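Local coordinates for methylmalonyl-CoA carboxyltransferase 12S subunit (Propionibacterium freudenreichii, PDB 1ON3), which catalyses the transfer of the carboxyl group of methylmalonyl-CoA to the biotin of the 1.3S subunit, and forms the hexameric core of transcarboxylase, at residues K288-R293 and N333-M338; L367-G372 and L407-G412; E435-G440 and A473-Y478. One frame throughout, in Å; residues are numbered along the deposited sequence.

Contact 1: K288-R293 and N333-M338; sequences KGYDVR and NQPSVM
Q334 bridges the backbone of V292 and the side chain of D291 with the two ends of its amide. OE1 accepts from V292 N at 2.8 Å, a nearly straight bond (167° at the hydrogen) whose donor is tilted 16° from the carbonyl plane, while NE2 gives a proton to D291 OD1 at 3.0 Å. With both ends engaged, the rotation of the amide is fixed; CG lies anti to the backbone N (chi1 -177°). Carboxylate and amide planes are nearly perpendicular, and NE2 comes to OD1 from above the carboxylate plane, while R293 NE uses the syn lone pair of the same oxygen. R293 thus takes D291 side-on, with NH2 on OD2 (2.8 Å), and its backbone N is capped by OD1, which accepts three bonds at the start of helix 293-299. P335 packs on Y290: CD lies over one face of the ring as a CH-pi contact, and CG touches CE2 at 3.4 Å. S336, in the type I turn from Q334 to V337, donates through OG to Y290 O at 2.8 Å, from above the carbonyl plane. V292 CG1 rests on N333 O at 3.3 Å, and that buried oxygen has no polar partner. In the second shell, Y290 OH is hydrogen-bonded to D369, and R293 NH1 is paired with E307. The contact ties the loop before helix 293-299 to the turn that leaves strand 326-333, with strand 316-323 touching V292 and Q334 and strand 364-370 beside N333 and P335.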
# COMPACT_ATOMS: atom_id res chain seq x y z
N LYS E 288 -18.34 -44.89 26.02
CA LYS E 288 -17.93 -44.28 27.28
C LYS E 288 -17.36 -42.89 27.00
O LYS E 288 -16.58 -42.72 26.07
CB LYS E 288 -16.85 -45.12 27.97
CG LYS E 288 -17.26 -46.53 28.35
CD LYS E 288 -18.40 -46.53 29.36
CE LYS E 288 -18.51 -47.89 30.05
NZ LYS E 288 -18.52 -49.02 29.08
N GLY E 289 -17.76 -41.91 27.81
CA GLY E 289 -17.25 -40.56 27.64
C GLY E 289 -16.03 -40.37 28.52
O GLY E 289 -15.46 -41.33 29.03
N TYR E 290 -15.63 -39.12 28.71
CA TYR E 290 -14.48 -38.77 29.53
C TYR E 290 -14.44 -37.25 29.57
O TYR E 290 -15.23 -36.61 28.89
CB TYR E 290 -13.19 -39.31 28.89
CG TYR E 290 -12.91 -38.79 27.50
CD1 TYR E 290 -12.05 -37.71 27.28
CD2 TYR E 290 -13.53 -39.38 26.39
CE1 TYR E 290 -11.80 -37.23 25.98
CE2 TYR E 290 -13.29 -38.91 25.09
CZ TYR E 290 -12.43 -37.85 24.89
OH TYR E 290 -12.19 -37.42 23.61
N ASP E 291 -13.53 -36.68 30.35
CA ASP E 291 -13.39 -35.23 30.43
C ASP E 291 -12.22 -34.85 29.55
O ASP E 291 -11.08 -35.21 29.85
CB ASP E 291 -13.11 -34.77 31.86
CG ASP E 291 -13.29 -33.27 32.03
OD1 ASP E 291 -12.91 -32.51 31.11
OD2 ASP E 291 -13.79 -32.85 33.09
N VAL E 292 -12.49 -34.13 28.47
CA VAL E 292 -11.43 -33.75 27.55
C VAL E 292 -10.36 -32.84 28.16
O VAL E 292 -9.27 -32.72 27.63
CB VAL E 292 -12.03 -33.11 26.27
CG1 VAL E 292 -12.57 -31.71 26.57
CG2 VAL E 292 -10.99 -33.07 25.16
N ARG E 293 -10.67 -32.20 29.28
CA ARG E 293 -9.69 -31.33 29.91
C ARG E 293 -8.56 -32.17 30.51
O ARG E 293 -7.50 -31.65 30.81
CB ARG E 293 -10.35 -30.44 30.96
CG ARG E 293 -11.27 -29.38 30.33
CD ARG E 293 -12.19 -28.74 31.35
NE ARG E 293 -13.14 -29.71 31.92
CZ ARG E 293 -14.24 -29.37 32.59
NH1 ARG E 293 -14.55 -28.09 32.77
NH2 ARG E 293 -15.03 -30.32 33.08
N ASN E 333 -14.11 -30.82 21.93
CA ASN E 333 -15.43 -31.35 22.23
C ASN E 333 -15.38 -32.07 23.58
O ASN E 333 -14.34 -32.63 23.96
CB ASN E 333 -15.89 -32.31 21.14
CG ASN E 333 -15.69 -31.73 19.75
OD1 ASN E 333 -14.78 -32.14 19.01
ND2 ASN E 333 -16.53 -30.77 19.39
N GLN E 334 -16.50 -32.08 24.30
CA GLN E 334 -16.59 -32.71 25.62
C GLN E 334 -17.52 -33.93 25.58
O GLN E 334 -18.72 -33.81 25.83
CB GLN E 334 -17.11 -31.67 26.63
CG GLN E 334 -17.18 -32.14 28.08
CD GLN E 334 -15.82 -32.52 28.64
OE1 GLN E 334 -15.26 -33.55 28.28
NE2 GLN E 334 -15.27 -31.66 29.50
N PRO E 335 -16.97 -35.13 25.30
CA PRO E 335 -17.77 -36.36 25.22
C PRO E 335 -18.63 -36.67 26.44
O PRO E 335 -19.66 -37.34 26.32
CB PRO E 335 -16.71 -37.44 24.96
CG PRO E 335 -15.67 -36.69 24.19
CD PRO E 335 -15.56 -35.43 25.02
N SER E 336 -18.22 -36.17 27.59
CA SER E 336 -18.97 -36.40 28.82
C SER E 336 -20.23 -35.56 28.97
O SER E 336 -20.96 -35.71 29.95
CB SER E 336 -18.05 -36.18 30.02
OG SER E 336 -17.32 -34.97 29.88
N VAL E 337 -20.50 -34.67 28.01
CA VAL E 337 -21.70 -33.83 28.07
C VAL E 337 -22.42 -33.88 26.72
O VAL E 337 -21.88 -33.46 25.70
CB VAL E 337 -21.37 -32.35 28.39
CG1 VAL E 337 -22.63 -31.51 28.37
CG2 VAL E 337 -20.70 -32.25 29.76
N MET E 338 -23.64 -34.41 26.72
CA MET E 338 -24.44 -34.53 25.51
C MET E 338 -23.68 -35.26 24.40
O MET E 338 -23.82 -34.91 23.23
CB MET E 338 -24.86 -33.15 25.02
CG MET E 338 -25.86 -32.44 25.92
SD MET E 338 -26.33 -30.84 25.23
CE MET E 338 -25.03 -29.86 25.87

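Contact 2: L367-G372 and L407-G412; sequences LVDVPG and LRKAYG. With MCA (methylmalonyl-coenzyme A), chain L.
L367-V370 and K409-Y411 run as strands 71° apart in direction, 4.3 Å between axes at closest approach, bridged in parallel sense between V370 and A410. Adjacent parallel strands of the crotonase-like (ClpP/crotonase clan) carboxyltransferase fold, 364-370 and 402-407, part here, because the second chain turns a corner at R408 into a separate short sheet. V368 O spans the corner, accepting from both L407 N and R408 N in its carbonyl plane. Beyond it, V370 N donates to K409 O at 2.8 Å. The carboxylate of D369 fills the bend: its CG is anti to the backbone N (chi1 -167°), which brings the carboxylate alongside R408 CB; K409 N comes to OD1 from above the carboxylate plane, 3.0 Å away. OD2, the oxygen that also binds Y290, forms a salt bridge with R408 NE, again at 3.0 Å, with carboxylate and guanidinium planes 79° apart. A water gives a proton to OD1 at 2.6 Å. R408 NH1 and NH2 are also hydrogen-bonded, to P283 O and K288 O respectively. Replacing D369 by an alanine is likely to leave the R408 guanidinium without this counter-charge and K409 N without its acceptor, with the corner less firmly held. On the apolar side V368 CG1 packs on A410 CB at 4.0 Å. The strand then runs toward the substrate, where the CA of G412 lies 3.5 Å from CS3 of methylmalonyl-CoA, and a side chain at G412 would collide with its OS5.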
# COMPACT_ATOMS: atom_id res chain seq x y z
N LEU E 367 -9.10 -30.27 19.58
CA LEU E 367 -9.06 -31.66 20.04
C LEU E 367 -10.46 -32.18 19.67
O LEU E 367 -11.46 -31.74 20.23
CB LEU E 367 -8.83 -31.74 21.55
CG LEU E 367 -7.52 -31.12 22.03
CD1 LEU E 367 -7.42 -31.31 23.55
CD2 LEU E 367 -6.32 -31.75 21.31
N VAL E 368 -10.50 -33.10 18.71
CA VAL E 368 -11.76 -33.59 18.18
C VAL E 368 -12.29 -34.97 18.58
O VAL E 368 -11.58 -35.98 18.50
CB VAL E 368 -11.73 -33.53 16.63
CG1 VAL E 368 -13.10 -33.92 16.05
CG2 VAL E 368 -11.33 -32.14 16.16
N ASP E 369 -13.55 -34.99 19.01
CA ASP E 369 -14.27 -36.20 19.36
C ASP E 369 -15.73 -35.76 19.32
O ASP E 369 -16.36 -35.51 20.34
CB ASP E 369 -13.91 -36.69 20.77
CG ASP E 369 -14.41 -38.10 21.02
OD1 ASP E 369 -15.20 -38.60 20.18
OD2 ASP E 369 -14.04 -38.71 22.05
N VAL E 370 -16.27 -35.63 18.11
CA VAL E 370 -17.63 -35.15 17.90
C VAL E 370 -18.42 -36.08 16.98
O VAL E 370 -18.00 -36.36 15.85
CB VAL E 370 -17.58 -33.68 17.34
CG1 VAL E 370 -16.87 -33.65 15.98
CG2 VAL E 370 -18.99 -33.09 17.26
N PRO E 371 -19.58 -36.56 17.43
CA PRO E 371 -20.42 -37.47 16.64
C PRO E 371 -21.40 -36.81 15.68
O PRO E 371 -22.05 -37.49 14.89
CB PRO E 371 -21.13 -38.26 17.73
CG PRO E 371 -21.45 -37.19 18.71
CD PRO E 371 -20.17 -36.34 18.77
N GLY E 372 -21.52 -35.49 15.77
CA GLY E 372 -22.41 -34.74 14.91
C GLY E 372 -23.04 -33.60 15.70
O GLY E 372 -22.59 -33.29 16.82
N LEU E 407 -9.04 -37.09 18.23
CA LEU E 407 -8.97 -38.10 19.29
C LEU E 407 -9.83 -39.31 19.01
O LEU E 407 -9.39 -40.45 19.19
CB LEU E 407 -9.43 -37.50 20.63
CG LEU E 407 -8.80 -36.18 21.09
CD1 LEU E 407 -9.35 -35.80 22.46
CD2 LEU E 407 -7.28 -36.31 21.16
N ARG E 408 -11.07 -39.09 18.57
CA ARG E 408 -11.94 -40.22 18.32
C ARG E 408 -12.97 -39.93 17.23
O ARG E 408 -12.61 -39.85 16.05
CB ARG E 408 -12.61 -40.63 19.64
CG ARG E 408 -13.17 -42.04 19.67
CD ARG E 408 -13.39 -42.53 21.11
NE ARG E 408 -14.31 -41.67 21.87
CZ ARG E 408 -14.84 -42.00 23.05
NH1 ARG E 408 -14.53 -43.17 23.61
NH2 ARG E 408 -15.69 -41.18 23.66
N LYS E 409 -14.24 -39.76 17.60
CA LYS E 409 -15.28 -39.49 16.62
C LYS E 409 -15.04 -38.16 15.89
O LYS E 409 -14.64 -37.17 16.50
CB LYS E 409 -16.66 -39.42 17.29
CG LYS E 409 -17.15 -40.70 17.93
CD LYS E 409 -17.35 -41.80 16.90
CE LYS E 409 -18.11 -42.99 17.51
NZ LYS E 409 -17.47 -43.50 18.75
N ALA E 410 -15.29 -38.15 14.58
CA ALA E 410 -15.14 -36.94 13.76
C ALA E 410 -16.09 -37.16 12.59
O ALA E 410 -15.67 -37.47 11.48
CB ALA E 410 -13.71 -36.81 13.29
N TYR E 411 -17.38 -36.97 12.85
CA TYR E 411 -18.40 -37.22 11.85
C TYR E 411 -18.98 -36.04 11.08
O TYR E 411 -19.35 -35.02 11.67
CB TYR E 411 -19.57 -37.96 12.51
CG TYR E 411 -19.30 -39.39 12.93
CD1 TYR E 411 -18.03 -39.96 12.81
CD2 TYR E 411 -20.34 -40.19 13.42
CE1 TYR E 411 -17.80 -41.30 13.18
CE2 TYR E 411 -20.12 -41.51 13.78
CZ TYR E 411 -18.85 -42.06 13.66
OH TYR E 411 -18.66 -43.39 13.98
N GLY E 412 -19.11 -36.22 9.77
CA GLY E 412 -19.70 -35.23 8.89
C GLY E 412 -19.37 -33.77 9.09
O GLY E 412 -18.21 -33.39 9.31
C8 MCA L . -29.87 -39.90 -1.55
N9 MCA L . -29.34 -40.93 -2.34
C4 MCA L . -28.01 -41.00 -1.98
C5 MCA L . -27.84 -39.99 -1.00
N7 MCA L . -29.02 -39.32 -0.75
N3 MCA L . -27.03 -41.85 -2.47
C2 MCA L . -25.80 -41.64 -1.89
N1 MCA L . -25.51 -40.70 -0.93
C6 MCA L . -26.51 -39.85 -0.46
N6 MCA L . -26.16 -38.96 0.47
C1' MCA L . -29.90 -41.75 -3.28
C2' MCA L . -30.95 -42.62 -2.60
O2' MCA L . -30.35 -43.69 -1.92
C3' MCA L . -31.85 -42.95 -3.77
O3' MCA L . -31.35 -44.09 -4.46
C4' MCA L . -31.86 -41.66 -4.62
O4' MCA L . -30.60 -40.98 -4.26
C5' MCA L . -33.00 -40.59 -4.35
O5' MCA L . -33.68 -41.01 -3.46
P1 MCA L . -34.90 -41.41 -2.93
O11 MCA L . -34.83 -42.12 -1.76
O12 MCA L . -35.27 -42.07 -4.04
O6 MCA L . -35.86 -40.15 -2.51
P2 MCA L . -36.64 -39.17 -2.05
O21 MCA L . -37.46 -40.18 -1.58
O22 MCA L . -37.00 -38.11 -2.87
O7 MCA L . -35.87 -38.58 -0.75
CPB MCA L . -34.73 -38.20 -0.75
CPA MCA L . -33.91 -37.66 0.41
CP7 MCA L . -33.47 -39.04 0.97
CP9 MCA L . -34.70 -36.67 1.30
CP8 MCA L . -32.73 -36.88 -0.20
OP3 MCA L . -32.85 -39.74 0.17
CP6 MCA L . -32.64 -39.17 2.12
OP2 MCA L . -32.99 -38.55 3.18
NP2 MCA L . -31.43 -40.04 2.08
CP5 MCA L . -30.23 -39.37 2.47
CP4 MCA L . -29.69 -38.43 3.39
CP3 MCA L . -28.39 -38.50 4.06
OP1 MCA L . -28.55 -39.40 5.05
NP1 MCA L . -27.07 -37.86 3.91
CP2 MCA L . -26.11 -38.31 4.88
CP1 MCA L . -25.01 -37.34 4.84
P3 MCA L . -31.76 -45.25 -5.59
O31 MCA L . -32.75 -45.79 -4.60
O32 MCA L . -30.56 -46.15 -5.78
O33 MCA L . -32.45 -44.85 -6.88
S MCA L . -23.83 -37.55 5.79
CS1 MCA L . -23.33 -36.19 5.05
OS1 MCA L . -23.79 -35.44 4.14
CS2 MCA L . -22.96 -35.25 6.03
CS3 MCA L . -21.69 -34.86 6.02
CS4 MCA L . -23.65 -34.42 7.14
OS4 MCA L . -24.83 -34.17 6.99
OS5 MCA L . -22.99 -34.06 8.13
O HOH W 1 -17.21 -39.77 21.42

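Contact 3: E435-G440 and A473-Y478; sequences EIAVMG and AFNTPY. With MCA (methylmalonyl-coenzyme A), chain L.
N475 lays its amide against the methyl of A437 and reaches past it on both sides by way of water. The methyl lies over one face of the amide, a tight fit, A437 CB being 3.0 Å from N475 OD1, and no direct hydrogen bond joins the two segments. CG of N475 is anti to the carbonyl carbon (chi1 -54°), which brings the amide over strand 435-437. One water accepts from V438 N at 2.9 Å and donates to N475 OD1; a second accepts from ND2 at 3.0 Å and donates to E435 OE1. The two waters, one donating to OD1 and one accepting from ND2, are consistent with the modelled flip. E435 extends beyond CG, crossing N475 obliquely, its carboxylate turned 62° from the amide; its CG touches N475 O at 3.6 Å. A third water lies between I436 O and F474 O, linking the strand to the segment 473-478. Just after the strand, V438 and M439 reach the ligand: V438 CG2 lies 3.7 Å from CS1 of methylmalonyl-CoA, and M439 SD is 4.0 Å from CP2. These two residues form part of the methylmalonyl-CoA pocket, completed by a second subunit, whose I144 packs on M439 and G147 on V438. Strand 435-437 pairs with strand 409-411; G440 is the N-cap of helix 441-448, which N475 also touches at A441, and T476 is the N-cap of helix 477-482, so the contact sets the junction of two helices against a short strand at the subunit interface.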
# COMPACT_ATOMS: atom_id res chain seq x y z
N GLU E 435 -11.80 -41.56 14.23
CA GLU E 435 -12.81 -42.10 13.36
C GLU E 435 -13.45 -41.01 12.51
O GLU E 435 -14.60 -40.64 12.73
CB GLU E 435 -13.87 -42.82 14.21
CG GLU E 435 -14.78 -43.72 13.41
CD GLU E 435 -15.75 -44.48 14.29
OE1 GLU E 435 -16.47 -45.34 13.74
OE2 GLU E 435 -15.79 -44.23 15.51
N ILE E 436 -12.67 -40.47 11.57
CA ILE E 436 -13.13 -39.44 10.64
C ILE E 436 -14.04 -40.15 9.64
O ILE E 436 -13.62 -41.10 8.99
CB ILE E 436 -11.94 -38.82 9.89
CG1 ILE E 436 -11.05 -38.08 10.90
CG2 ILE E 436 -12.44 -37.89 8.78
CD1 ILE E 436 -9.68 -37.79 10.39
N ALA E 437 -15.28 -39.70 9.52
CA ALA E 437 -16.22 -40.35 8.62
C ALA E 437 -17.34 -39.42 8.16
O ALA E 437 -17.72 -38.49 8.88
CB ALA E 437 -16.83 -41.58 9.31
N VAL E 438 -17.87 -39.67 6.97
CA VAL E 438 -18.95 -38.83 6.48
C VAL E 438 -20.15 -39.10 7.39
O VAL E 438 -20.96 -38.21 7.66
CB VAL E 438 -19.28 -39.14 5.00
CG1 VAL E 438 -19.92 -40.52 4.86
CG2 VAL E 438 -20.17 -38.05 4.44
N MET E 439 -20.24 -40.34 7.87
CA MET E 439 -21.29 -40.76 8.79
C MET E 439 -20.92 -42.15 9.31
O MET E 439 -20.01 -42.80 8.76
CB MET E 439 -22.66 -40.77 8.10
CG MET E 439 -22.94 -41.96 7.20
SD MET E 439 -24.39 -41.64 6.16
CE MET E 439 -25.75 -41.83 7.30
N GLY E 440 -21.60 -42.60 10.36
CA GLY E 440 -21.31 -43.91 10.92
C GLY E 440 -21.45 -45.05 9.92
O GLY E 440 -22.36 -45.05 9.11
N ALA E 473 -13.00 -49.51 4.99
CA ALA E 473 -12.67 -48.82 3.76
C ALA E 473 -12.52 -47.30 3.93
O ALA E 473 -11.75 -46.67 3.20
CB ALA E 473 -13.73 -49.11 2.70
N PHE E 474 -13.23 -46.73 4.89
CA PHE E 474 -13.20 -45.28 5.10
C PHE E 474 -12.88 -44.75 6.48
O PHE E 474 -12.11 -43.81 6.63
CB PHE E 474 -14.56 -44.66 4.74
CG PHE E 474 -14.92 -44.71 3.28
CD1 PHE E 474 -14.03 -44.25 2.31
CD2 PHE E 474 -16.18 -45.16 2.89
CE1 PHE E 474 -14.40 -44.24 0.96
CE2 PHE E 474 -16.55 -45.15 1.55
CZ PHE E 474 -15.66 -44.68 0.58
N ASN E 475 -13.49 -45.36 7.50
CA ASN E 475 -13.40 -44.85 8.86
C ASN E 475 -12.24 -45.15 9.80
O ASN E 475 -12.38 -45.05 11.01
CB ASN E 475 -14.73 -45.15 9.56
CG ASN E 475 -15.93 -44.61 8.78
OD1 ASN E 475 -15.77 -43.95 7.75
ND2 ASN E 475 -17.14 -44.89 9.26
N THR E 476 -11.09 -45.50 9.25
CA THR E 476 -9.94 -45.77 10.11
C THR E 476 -8.92 -44.65 9.91
O THR E 476 -8.93 -43.97 8.88
CB THR E 476 -9.26 -47.09 9.76
OG1 THR E 476 -8.61 -46.96 8.49
CG2 THR E 476 -10.28 -48.23 9.70
N PRO E 477 -8.05 -44.44 10.90
CA PRO E 477 -7.01 -43.40 10.86
C PRO E 477 -6.13 -43.58 9.62
O PRO E 477 -5.63 -42.62 9.04
CB PRO E 477 -6.21 -43.65 12.14
CG PRO E 477 -7.19 -44.30 13.05
CD PRO E 477 -7.96 -45.22 12.16
N TYR E 478 -5.94 -44.84 9.22
CA TYR E 478 -5.10 -45.13 8.07
C TYR E 478 -5.68 -44.68 6.74
O TYR E 478 -4.93 -44.32 5.83
CB TYR E 478 -4.77 -46.62 8.05
CG TYR E 478 -4.01 -47.05 9.29
CD1 TYR E 478 -4.68 -47.54 10.41
CD2 TYR E 478 -2.63 -46.89 9.36
CE1 TYR E 478 -3.98 -47.87 11.58
CE2 TYR E 478 -1.92 -47.22 10.52
CZ TYR E 478 -2.60 -47.70 11.62
OH TYR E 478 -1.89 -48.02 12.76
C8 MCA L . -29.87 -39.90 -1.55
N9 MCA L . -29.34 -40.93 -2.34
C4 MCA L . -28.01 -41.00 -1.98
C5 MCA L . -27.84 -39.99 -1.00
N7 MCA L . -29.02 -39.32 -0.75
N3 MCA L . -27.03 -41.85 -2.47
C2 MCA L . -25.80 -41.64 -1.89
N1 MCA L . -25.51 -40.70 -0.93
C6 MCA L . -26.51 -39.85 -0.46
N6 MCA L . -26.16 -38.96 0.47
C1' MCA L . -29.90 -41.75 -3.28
C2' MCA L . -30.95 -42.62 -2.60
O2' MCA L . -30.35 -43.69 -1.92
C3' MCA L . -31.85 -42.95 -3.77
O3' MCA L . -31.35 -44.09 -4.46
C4' MCA L . -31.86 -41.66 -4.62
O4' MCA L . -30.60 -40.98 -4.26
C5' MCA L . -33.00 -40.59 -4.35
O5' MCA L . -33.68 -41.01 -3.46
P1 MCA L . -34.90 -41.41 -2.93
O11 MCA L . -34.83 -42.12 -1.76
O12 MCA L . -35.27 -42.07 -4.04
O6 MCA L . -35.86 -40.15 -2.51
P2 MCA L . -36.64 -39.17 -2.05
O21 MCA L . -37.46 -40.18 -1.58
O22 MCA L . -37.00 -38.11 -2.87
O7 MCA L . -35.87 -38.58 -0.75
CPB MCA L . -34.73 -38.20 -0.75
CPA MCA L . -33.91 -37.66 0.41
CP7 MCA L . -33.47 -39.04 0.97
CP9 MCA L . -34.70 -36.67 1.30
CP8 MCA L . -32.73 -36.88 -0.20
OP3 MCA L . -32.85 -39.74 0.17
CP6 MCA L . -32.64 -39.17 2.12
OP2 MCA L . -32.99 -38.55 3.18
NP2 MCA L . -31.43 -40.04 2.08
CP5 MCA L . -30.23 -39.37 2.47
CP4 MCA L . -29.69 -38.43 3.39
CP3 MCA L . -28.39 -38.50 4.06
OP1 MCA L . -28.55 -39.40 5.05
NP1 MCA L . -27.07 -37.86 3.91
CP2 MCA L . -26.11 -38.31 4.88
CP1 MCA L . -25.01 -37.34 4.84
P3 MCA L . -31.76 -45.25 -5.59
O31 MCA L . -32.75 -45.79 -4.60
O32 MCA L . -30.56 -46.15 -5.78
O33 MCA L . -32.45 -44.85 -6.88
S MCA L . -23.83 -37.55 5.79
CS1 MCA L . -23.33 -36.19 5.05
OS1 MCA L . -23.79 -35.44 4.14
CS2 MCA L . -22.96 -35.25 6.03
CS3 MCA L . -21.69 -34.86 6.02
CS4 MCA L . -23.65 -34.42 7.14
OS4 MCA L . -24.83 -34.17 6.99
OS5 MCA L . -22.99 -34.06 8.13
O HOH W 2 -18.27 -45.82 11.84
O HOH W 3 -11.18 -41.91 8.55
O HOH W 4 -16.99 -42.21 5.85

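Overall arrangement
The contacts come in series along the chain, all within the C-terminal half of the carboxyltransferase region, and step outward from the main sheet to the substrate. Contact 1 and contact 2 have centres 11 Å apart and meet through strand 364-370, which neighbours strand 326-333 in that sheet. Contact 2 and contact 3, about 10 Å between centres, share the small parallel sheet of strands 409-411 and 435-437, joined by R408 O to E435 N and A437 O to G412 N. Contacts 1 and 3 do not touch, their nearest atoms about 10 Å apart. Contacts 2 and 3 both reach methylmalonyl-CoA, placing the small sheet between the domain core and a substrate site shared with a second subunit.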